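Local coordinates for probable glucarate dehydratase (Mycobacterium smegmatis str. MC2 155, PDB 3VDG), which probably dehydrates glucarate or a related acid sugar, as a metal-dependent member of the enolase superfamily, at residues A67-L72 against L144-Q149; I28-A33 against I61-D66; F174-A179 against G189-P194. All coordinates share one frame; numbering follows the deposited sequence.

Overall arrangement
Interactions 1 and 2 lie in the N-terminal alpha+beta part of the enolase fold, their centres about 8 Å apart, and share one three-stranded antiparallel sheet. Strand 55-65 pairs with strand 30-41 in interaction 2 and with strand 70-75, part of which belongs to interaction 1; Val-146 packs on Ile-28. Interaction 3 belongs to the barrel, in the loop between strand 166-174 and helix 194-208, about 42 Å from interaction 1 and about 44 Å from interaction 2 between centres. Of the three it lies nearest the metal site: the Phe-174 side chain is about 4 Å from a bound acetate, which may mark the pocket, and about 9 Å from the sodium ion at Asp-244, Glu-269 and Asn-292.

Interaction 1 (A67-L72 against L144-Q149); sequences AGLTGL and LDVQGQ
In the N-terminal alpha+beta domain of the enolase fold, strand 70-75, at the edge of the three-stranded sheet within this chain, is fastened to helix 131-151 by the side chains of Asp-145 and Gln-149, one helical turn apart. The Asp-145 carboxylate takes the backbone N-H of Leu-72 on the anti lone pair of OD2, with Leu-72 N 2.9 Å from Asp-145 OD2 and a bent angle of 144°. Gln-149 reaches the strand with an extended chain. Its NE2 donates almost straight (171°) to the carbonyl of Thr-70, Gln-149 NE2 lying 3.0 Å from Thr-70 O; the oxygen is approached from above its carbonyl plane, yet lies nearly in the plane of the glutamine amide. Gln-149 NE2 also donates to Asp-145 OD1, over the carboxylate plane at 3.1 Å, and these two bonds fix the rotation of the amide. OE1 points to a water that bridges it to Thr-70 N. Beside these bonds, Val-146 CG2 presses on the bare backbone of Gly-71, 3.4 Å from Gly-71 N; a chi1 of -178° turns this methyl, opposite the carbonyl carbon, to the glycine. Leu-69 slides past Gln-149 and touches Val-146 CG1 through CB. Asp-145 OD1 has a further donor in Leu-401 N, Thr-70 OG1 bonds Asp-64 on the adjacent strand 55-65, and Leu-144 turns to helix 323-336, placing helix 131-151 between the sheet and that helix.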
loop_
_atom_site.group_PDB
_atom_site.type_symbol
_atom_site.label_atom_id
_atom_site.label_comp_id
_atom_site.label_asym_id
_atom_site.label_seq_id
_atom_site.Cartn_x
_atom_site.Cartn_y
_atom_site.Cartn_z
ATOM N N ALA A 67 18.212 -0.437 22.326
ATOM C CA ALA A 67 18.180 -1.864 22.665
ATOM C C ALA A 67 19.516 -2.530 22.310
ATOM O O ALA A 67 19.689 -3.731 22.493
ATOM C CB ALA A 67 17.046 -2.560 21.924
ATOM N N GLY A 68 20.451 -1.761 21.760
ATOM C CA GLY A 68 21.697 -2.353 21.257
ATOM C C GLY A 68 21.523 -3.222 20.009
ATOM O O GLY A 68 22.393 -4.003 19.673
ATOM N N LEU A 69 20.400 -3.107 19.311
ATOM C CA LEU A 69 20.238 -3.818 18.030
ATOM C C LEU A 69 20.570 -2.844 16.903
ATOM O O LEU A 69 20.222 -1.676 16.982
ATOM C CB LEU A 69 18.808 -4.317 17.847
ATOM C CG LEU A 69 18.336 -5.305 18.905
ATOM C CD1 LEU A 69 16.863 -5.616 18.695
ATOM C CD2 LEU A 69 19.178 -6.569 18.849
ATOM N N THR A 70 21.241 -3.315 15.861
ATOM C CA THR A 70 21.642 -2.416 14.760
ATOM C C THR A 70 20.971 -2.885 13.480
ATOM O O THR A 70 21.020 -4.073 13.158
ATOM C CB THR A 70 23.184 -2.403 14.574
ATOM O OG1 THR A 70 23.784 -1.765 15.710
ATOM C CG2 THR A 70 23.589 -1.629 13.306
ATOM N N GLY A 71 20.348 -1.960 12.756
ATOM C CA GLY A 71 19.707 -2.300 11.474
ATOM C C GLY A 71 20.585 -1.824 10.308
ATOM O O GLY A 71 21.335 -0.844 10.433
ATOM N N LEU A 72 20.463 -2.488 9.163
ATOM C CA LEU A 72 21.306 -2.182 8.008
ATOM C C LEU A 72 20.446 -1.661 6.863
ATOM O O LEU A 72 19.333 -2.145 6.642
ATOM C CB LEU A 72 22.045 -3.449 7.530
ATOM C CG LEU A 72 22.938 -4.127 8.581
ATOM C CD1 LEU A 72 23.603 -5.377 7.985
ATOM C CD2 LEU A 72 23.945 -3.106 9.079
ATOM N N LEU A 144 13.156 -1.664 9.393
ATOM C CA LEU A 144 12.501 -2.973 9.248
ATOM C C LEU A 144 13.431 -4.094 9.720
ATOM O O LEU A 144 12.984 -5.102 10.279
ATOM C CB LEU A 144 12.089 -3.214 7.794
ATOM C CG LEU A 144 10.951 -2.304 7.296
ATOM C CD1 LEU A 144 10.662 -2.582 5.822
ATOM C CD2 LEU A 144 9.695 -2.520 8.110
ATOM N N ASP A 145 14.723 -3.953 9.427
ATOM C CA ASP A 145 15.714 -4.926 9.887
ATOM C C ASP A 145 15.655 -5.005 11.434
ATOM O O ASP A 145 15.580 -6.093 11.999
ATOM C CB ASP A 145 17.113 -4.515 9.370
ATOM C CG ASP A 145 18.217 -5.544 9.664
ATOM O OD1 ASP A 145 17.937 -6.709 10.037
ATOM O OD2 ASP A 145 19.406 -5.164 9.502
ATOM N N VAL A 146 15.671 -3.859 12.118
ATOM C CA VAL A 146 15.534 -3.867 13.584
ATOM C C VAL A 146 14.181 -4.443 14.023
ATOM O O VAL A 146 14.121 -5.288 14.920
ATOM C CB VAL A 146 15.757 -2.475 14.221
ATOM C CG1 VAL A 146 15.642 -2.570 15.751
ATOM C CG2 VAL A 146 17.150 -1.941 13.851
ATOM N N GLN A 147 13.099 -4.036 13.367
ATOM C CA GLN A 147 11.788 -4.601 13.719
ATOM C C GLN A 147 11.858 -6.123 13.677
ATOM O O GLN A 147 11.361 -6.801 14.577
ATOM C CB GLN A 147 10.708 -4.123 12.747
ATOM C CG GLN A 147 10.341 -2.653 12.902
ATOM C CD GLN A 147 9.264 -2.240 11.927
ATOM O OE1 GLN A 147 8.452 -3.060 11.527
ATOM N NE2 GLN A 147 9.239 -0.966 11.555
ATOM N N GLY A 148 12.436 -6.658 12.600
ATOM C CA GLY A 148 12.508 -8.118 12.428
ATOM C C GLY A 148 13.362 -8.741 13.521
ATOM O O GLY A 148 13.012 -9.770 14.091
ATOM N N GLN A 149 14.484 -8.106 13.845
ATOM C CA GLN A 149 15.361 -8.667 14.859
ATOM C C GLN A 149 14.680 -8.699 16.221
ATOM O O GLN A 149 14.761 -9.676 16.953
ATOM C CB GLN A 149 16.658 -7.869 14.973
ATOM C CG GLN A 149 17.572 -8.012 13.760
ATOM C CD GLN A 149 18.756 -7.093 13.896
ATOM O OE1 GLN A 149 19.426 -7.106 14.933
ATOM N NE2 GLN A 149 18.998 -6.250 12.880
HETATM O O HOH W 1 21.802 -6.092 15.820
#

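Interaction 2 (I28-A33 against I61-D66); sequences IRITGA and IQLDTD
Ile-30 and Leu-63 form the apolar side of this antiparallel strand pair, crossing at about a right angle. Ile-30 CG2 lies 3.7 Å from Leu-63 CD1, and the Leu-63 branch reaches it because its CG is anti to the backbone N (chi1 179°). Ala-33 CB joins the same leucine methyl, while Ile-28 lays CG1 against Thr-65 CB. Ile-28, Ile-30, Leu-63 and Thr-65 are buried: Leu-63 and Ile-28 meet helix 131-151, and Ile-30 and Ala-33 meet helix 79-92. A classic beta bulge interrupts the register, with Thr-31 and Gly-32 both opposite Asp-64. Thr-31 N donates to Asp-64 O at 2.8 Å, and Asp-64 N returns a bond to Gly-32 O at 2.9 Å.

The other side is polar and wetter. Asp-66 closes the strand end by a pair of bonds with Arg-29: Arg-29 N to Asp-66 OD1 (3.1 Å, 172°), met from above the carboxylate plane, and Asp-66 N to Arg-29 O (3.0 Å). The charged ends make a long salt bridge, Arg-29 NE 3.7 Å from Asp-66 OD2, with the guanidinium and carboxylate planes 56° apart. A water linking NE to OD2 spans the gap. Thr-31 CG2 lies over one guanidinium face, toward its rim, and NH1 turns back to Ile-30 O. Backbone groups thus supply the firm grip on Asp-66, whereas its ion pair with the arginine is partly water-mediated and probably contributes less.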
loop_
_atom_site.group_PDB
_atom_site.type_symbol
_atom_site.label_atom_id
_atom_site.label_comp_id
_atom_site.label_asym_id
_atom_site.label_seq_id
_atom_site.Cartn_x
_atom_site.Cartn_y
_atom_site.Cartn_z
ATOM N N ILE A 28 11.687 0.790 21.650
ATOM C CA ILE A 28 12.997 0.611 21.008
ATOM C C ILE A 28 13.178 1.705 19.967
ATOM O O ILE A 28 12.453 1.779 18.975
ATOM C CB ILE A 28 13.177 -0.793 20.399
ATOM C CG1 ILE A 28 14.456 -0.852 19.541
ATOM C CG2 ILE A 28 11.930 -1.234 19.632
ATOM C CD1 ILE A 28 14.808 -2.276 19.164
ATOM N N ARG A 29 14.126 2.583 20.221
ATOM C CA ARG A 29 14.208 3.802 19.465
ATOM C C ARG A 29 15.639 4.062 19.004
ATOM O O ARG A 29 16.604 3.481 19.520
ATOM C CB ARG A 29 13.644 4.976 20.277
ATOM C CG ARG A 29 14.356 5.234 21.605
ATOM C CD ARG A 29 15.560 6.149 21.407
ATOM N NE ARG A 29 16.148 6.572 22.681
ATOM C CZ ARG A 29 17.109 7.483 22.794
ATOM N NH1 ARG A 29 17.598 8.091 21.711
ATOM N NH2 ARG A 29 17.559 7.821 23.995
ATOM N N ILE A 30 15.760 4.936 18.025
ATOM C CA ILE A 30 17.025 5.186 17.366
ATOM C C ILE A 30 17.914 6.070 18.242
ATOM O O ILE A 30 17.444 7.085 18.768
ATOM C CB ILE A 30 16.758 5.903 16.022
ATOM C CG1 ILE A 30 16.015 4.945 15.070
ATOM C CG2 ILE A 30 18.070 6.435 15.426
ATOM C CD1 ILE A 30 15.300 5.648 13.918
ATOM N N THR A 31 19.188 5.691 18.381
ATOM C CA THR A 31 20.142 6.513 19.125
ATOM C C THR A 31 21.128 7.220 18.187
ATOM O O THR A 31 21.757 8.196 18.557
ATOM C CB THR A 31 20.915 5.682 20.162
ATOM O OG1 THR A 31 21.536 4.571 19.509
ATOM C CG2 THR A 31 19.965 5.176 21.275
ATOM N N GLY A 32 21.242 6.743 16.954
ATOM C CA GLY A 32 22.186 7.332 16.008
ATOM C C GLY A 32 22.297 6.461 14.775
ATOM O O GLY A 32 21.736 5.364 14.735
ATOM N N ALA A 33 22.989 6.963 13.754
ATOM C CA ALA A 33 23.296 6.170 12.572
ATOM C C ALA A 33 24.744 6.404 12.169
ATOM O O ALA A 33 25.241 7.529 12.211
ATOM C CB ALA A 33 22.382 6.549 11.428
ATOM N N ILE A 61 24.362 2.088 5.786
ATOM C CA ILE A 61 23.750 2.652 6.983
ATOM C C ILE A 61 23.713 1.593 8.064
ATOM O O ILE A 61 23.216 0.491 7.846
ATOM C CB ILE A 61 22.302 3.167 6.752
ATOM C CG1 ILE A 61 22.303 4.542 6.078
ATOM C CG2 ILE A 61 21.567 3.349 8.080
ATOM C CD1 ILE A 61 22.759 4.518 4.642
ATOM N N GLN A 62 24.268 1.930 9.225
ATOM C CA GLN A 62 24.117 1.092 10.416
ATOM C C GLN A 62 23.286 1.930 11.368
ATOM O O GLN A 62 23.713 3.007 11.809
ATOM C CB GLN A 62 25.479 0.742 11.021
ATOM C CG GLN A 62 26.171 -0.433 10.339
ATOM C CD GLN A 62 27.634 -0.565 10.749
ATOM O OE1 GLN A 62 28.430 0.345 10.525
ATOM N NE2 GLN A 62 27.986 -1.696 11.347
ATOM N N LEU A 63 22.063 1.480 11.631
ATOM C CA LEU A 63 21.125 2.291 12.396
ATOM C C LEU A 63 21.100 1.698 13.803
ATOM O O LEU A 63 20.680 0.558 13.987
ATOM C CB LEU A 63 19.729 2.236 11.754
ATOM C CG LEU A 63 18.658 3.039 12.492
ATOM C CD1 LEU A 63 18.943 4.520 12.324
ATOM C CD2 LEU A 63 17.247 2.722 12.001
ATOM N N ASP A 64 21.564 2.476 14.781
ATOM C CA ASP A 64 21.736 2.005 16.158
ATOM C C ASP A 64 20.551 2.376 17.050
ATOM O O ASP A 64 19.960 3.447 16.888
ATOM C CB ASP A 64 23.027 2.605 16.720
ATOM C CG ASP A 64 24.256 2.167 15.922
ATOM O OD1 ASP A 64 24.355 0.965 15.600
ATOM O OD2 ASP A 64 25.115 3.017 15.609
ATOM N N THR A 65 20.212 1.498 17.994
ATOM C CA THR A 65 19.041 1.702 18.863
ATOM C C THR A 65 19.417 1.561 20.344
ATOM O O THR A 65 20.475 1.026 20.675
ATOM C CB THR A 65 17.936 0.661 18.588
ATOM O OG1 THR A 65 18.418 -0.641 18.954
ATOM C CG2 THR A 65 17.516 0.665 17.113
ATOM N N ASP A 66 18.524 1.986 21.233
ATOM C CA ASP A 66 18.813 1.902 22.668
ATOM C C ASP A 66 18.665 0.474 23.185
ATOM O O ASP A 66 18.968 0.197 24.341
ATOM C CB ASP A 66 17.944 2.883 23.477
ATOM C CG ASP A 66 16.440 2.590 23.352
ATOM O OD1 ASP A 66 16.034 1.778 22.485
ATOM O OD2 ASP A 66 15.657 3.165 24.140
HETATM O O HOH W 2 15.870 5.772 25.466
HETATM O O HOH W 3 23.008 2.940 20.957
#

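Interaction 3 (F174-A179 against G189-P194); sequences FYKWAA and GAALDP
The Tyr-175 ring meets residues 189-194 with its edge: Ala-191 O lies in the ring plane, 3.6 Å from Tyr-175 CD1, and Leu-192 CA and Asp-193 N continue along the same rim near that plane. Phe-220 makes an edge-to-face contact with this ring; the ring of Phe-174 stacks on Tyr-172 and meets Trp-375 with planes at about 85°. The same Ala-191 carbonyl accepts the backbone N-H of Lys-176 in its plane, on a lone pair, with Lys-176 N to Ala-191 O at 2.9 Å. Ala-191 N answers with a bond to Lys-176 O, also 2.9 Å, which makes a single antiparallel bridge between two otherwise irregular segments. Leu-192 leads CD2 over to that lysine carbonyl, 3.7 Å from Lys-176 O.

With chi1 at 64° the lysine chain starts out over its own backbone, and two later kinks curl NZ back to two carbonyls. Lys-176 NZ is 2.8 Å from Trp-177 O, nearly end-on to that carbonyl, and 2.9 Å from Gly-189 O, which it meets from above the carbonyl plane. A salt bridge to Asp-186 adds a third partner. Ala-178 CB and Ala-190 CB touch at 4.1 Å. The two segments bracket the connection from barrel strand 166-174 to helix 194-208: Asp-193 is the N-cap of that helix, its OD1 accepting from Gly-196 N, Ala-191 packs on its Ile-197, and Tyr-175 reaches strand 213-216 and helix 222-235.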
loop_
_atom_site.group_PDB
_atom_site.type_symbol
_atom_site.label_atom_id
_atom_site.label_comp_id
_atom_site.label_asym_id
_atom_site.label_seq_id
_atom_site.Cartn_x
_atom_site.Cartn_y
_atom_site.Cartn_z
ATOM N N PHE A 174 25.751 -6.541 -20.735
ATOM C CA PHE A 174 26.201 -5.226 -21.183
ATOM C C PHE A 174 27.242 -5.398 -22.292
ATOM O O PHE A 174 28.104 -6.267 -22.222
ATOM C CB PHE A 174 26.941 -4.506 -20.057
ATOM C CG PHE A 174 26.050 -3.950 -18.973
ATOM C CD1 PHE A 174 25.582 -4.771 -17.949
ATOM C CD2 PHE A 174 25.738 -2.601 -18.947
ATOM C CE1 PHE A 174 24.796 -4.255 -16.934
ATOM C CE2 PHE A 174 24.951 -2.069 -17.929
ATOM C CZ PHE A 174 24.480 -2.908 -16.919
ATOM N N TYR A 175 27.177 -4.552 -23.303
ATOM C CA TYR A 175 28.365 -4.325 -24.128
ATOM C C TYR A 175 29.434 -3.770 -23.189
ATOM O O TYR A 175 29.115 -2.978 -22.287
ATOM C CB TYR A 175 28.022 -3.298 -25.216
ATOM C CG TYR A 175 27.002 -3.827 -26.204
ATOM C CD1 TYR A 175 27.354 -4.793 -27.144
ATOM C CD2 TYR A 175 25.682 -3.402 -26.165
ATOM C CE1 TYR A 175 26.424 -5.289 -28.052
ATOM C CE2 TYR A 175 24.745 -3.882 -27.065
ATOM C CZ TYR A 175 25.126 -4.825 -28.010
ATOM O OH TYR A 175 24.202 -5.299 -28.917
ATOM N N LYS A 176 30.691 -4.182 -23.365
ATOM C CA LYS A 176 31.760 -3.715 -22.487
ATOM C C LYS A 176 33.114 -3.766 -23.199
ATOM O O LYS A 176 33.340 -4.628 -24.052
ATOM C CB LYS A 176 31.832 -4.568 -21.192
ATOM C CG LYS A 176 32.186 -6.034 -21.426
ATOM C CD LYS A 176 32.141 -6.892 -20.152
ATOM C CE LYS A 176 33.199 -6.487 -19.142
ATOM N NZ LYS A 176 34.584 -6.587 -19.697
ATOM N N TRP A 177 34.008 -2.860 -22.833
ATOM C CA TRP A 177 35.412 -2.990 -23.222
ATOM C C TRP A 177 36.043 -4.127 -22.482
ATOM O O TRP A 177 35.467 -4.635 -21.527
ATOM C CB TRP A 177 36.182 -1.745 -22.857
ATOM C CG TRP A 177 35.698 -0.468 -23.491
ATOM C CD1 TRP A 177 35.010 -0.305 -24.697
ATOM C CD2 TRP A 177 35.887 0.880 -22.970
ATOM N NE1 TRP A 177 34.762 1.024 -24.931
ATOM C CE2 TRP A 177 35.269 1.786 -23.931
ATOM C CE3 TRP A 177 36.477 1.407 -21.831
ATOM C CZ2 TRP A 177 35.252 3.151 -23.736
ATOM C CZ3 TRP A 177 36.454 2.790 -21.648
ATOM C CH2 TRP A 177 35.853 3.639 -22.582
ATOM N N ALA A 178 37.245 -4.527 -22.896
ATOM C CA ALA A 178 37.940 -5.635 -22.259
ATOM C C ALA A 178 38.473 -5.220 -20.894
ATOM O O ALA A 178 38.592 -6.041 -19.987
ATOM C CB ALA A 178 39.092 -6.116 -23.143
ATOM N N ALA A 179 38.802 -3.943 -20.755
ATOM C CA ALA A 179 39.512 -3.467 -19.578
ATOM C C ALA A 179 39.271 -1.995 -19.452
ATOM O O ALA A 179 38.980 -1.340 -20.436
ATOM C CB ALA A 179 41.009 -3.715 -19.737
ATOM N N GLY A 189 36.198 -10.437 -20.713
ATOM C CA GLY A 189 36.552 -10.063 -22.074
ATOM C C GLY A 189 35.631 -8.964 -22.567
ATOM O O GLY A 189 34.695 -8.573 -21.866
ATOM N N ALA A 190 35.902 -8.454 -23.764
ATOM C CA ALA A 190 35.066 -7.432 -24.395
ATOM C C ALA A 190 33.794 -8.069 -24.932
ATOM O O ALA A 190 33.764 -9.260 -25.252
ATOM C CB ALA A 190 35.827 -6.746 -25.535
ATOM N N ALA A 191 32.726 -7.285 -25.011
ATOM C CA ALA A 191 31.537 -7.724 -25.718
ATOM C C ALA A 191 31.105 -6.536 -26.529
ATOM O O ALA A 191 30.652 -5.550 -25.965
ATOM C CB ALA A 191 30.428 -8.134 -24.748
ATOM N N LEU A 192 31.241 -6.626 -27.851
ATOM C CA LEU A 192 30.997 -5.476 -28.712
ATOM C C LEU A 192 30.157 -5.852 -29.918
ATOM O O LEU A 192 29.971 -5.043 -30.815
ATOM C CB LEU A 192 32.332 -4.859 -29.172
ATOM C CG LEU A 192 33.221 -4.380 -28.022
ATOM C CD1 LEU A 192 34.646 -4.097 -28.511
ATOM C CD2 LEU A 192 32.589 -3.163 -27.342
ATOM N N ASP A 193 29.638 -7.078 -29.926
ATOM C CA ASP A 193 28.825 -7.570 -31.038
ATOM C C ASP A 193 28.039 -8.784 -30.547
ATOM O O ASP A 193 28.220 -9.204 -29.408
ATOM C CB ASP A 193 29.728 -7.951 -32.219
ATOM C CG ASP A 193 30.851 -8.899 -31.810
ATOM O OD1 ASP A 193 30.685 -9.668 -30.835
ATOM O OD2 ASP A 193 31.911 -8.880 -32.466
ATOM N N PRO A 194 27.157 -9.338 -31.388
ATOM C CA PRO A 194 26.295 -10.432 -30.956
ATOM C C PRO A 194 27.026 -11.643 -30.401
ATOM O O PRO A 194 26.594 -12.182 -29.387
ATOM C CB PRO A 194 25.518 -10.778 -32.223
ATOM C CG PRO A 194 25.387 -9.447 -32.893
ATOM C CD PRO A 194 26.756 -8.842 -32.717
#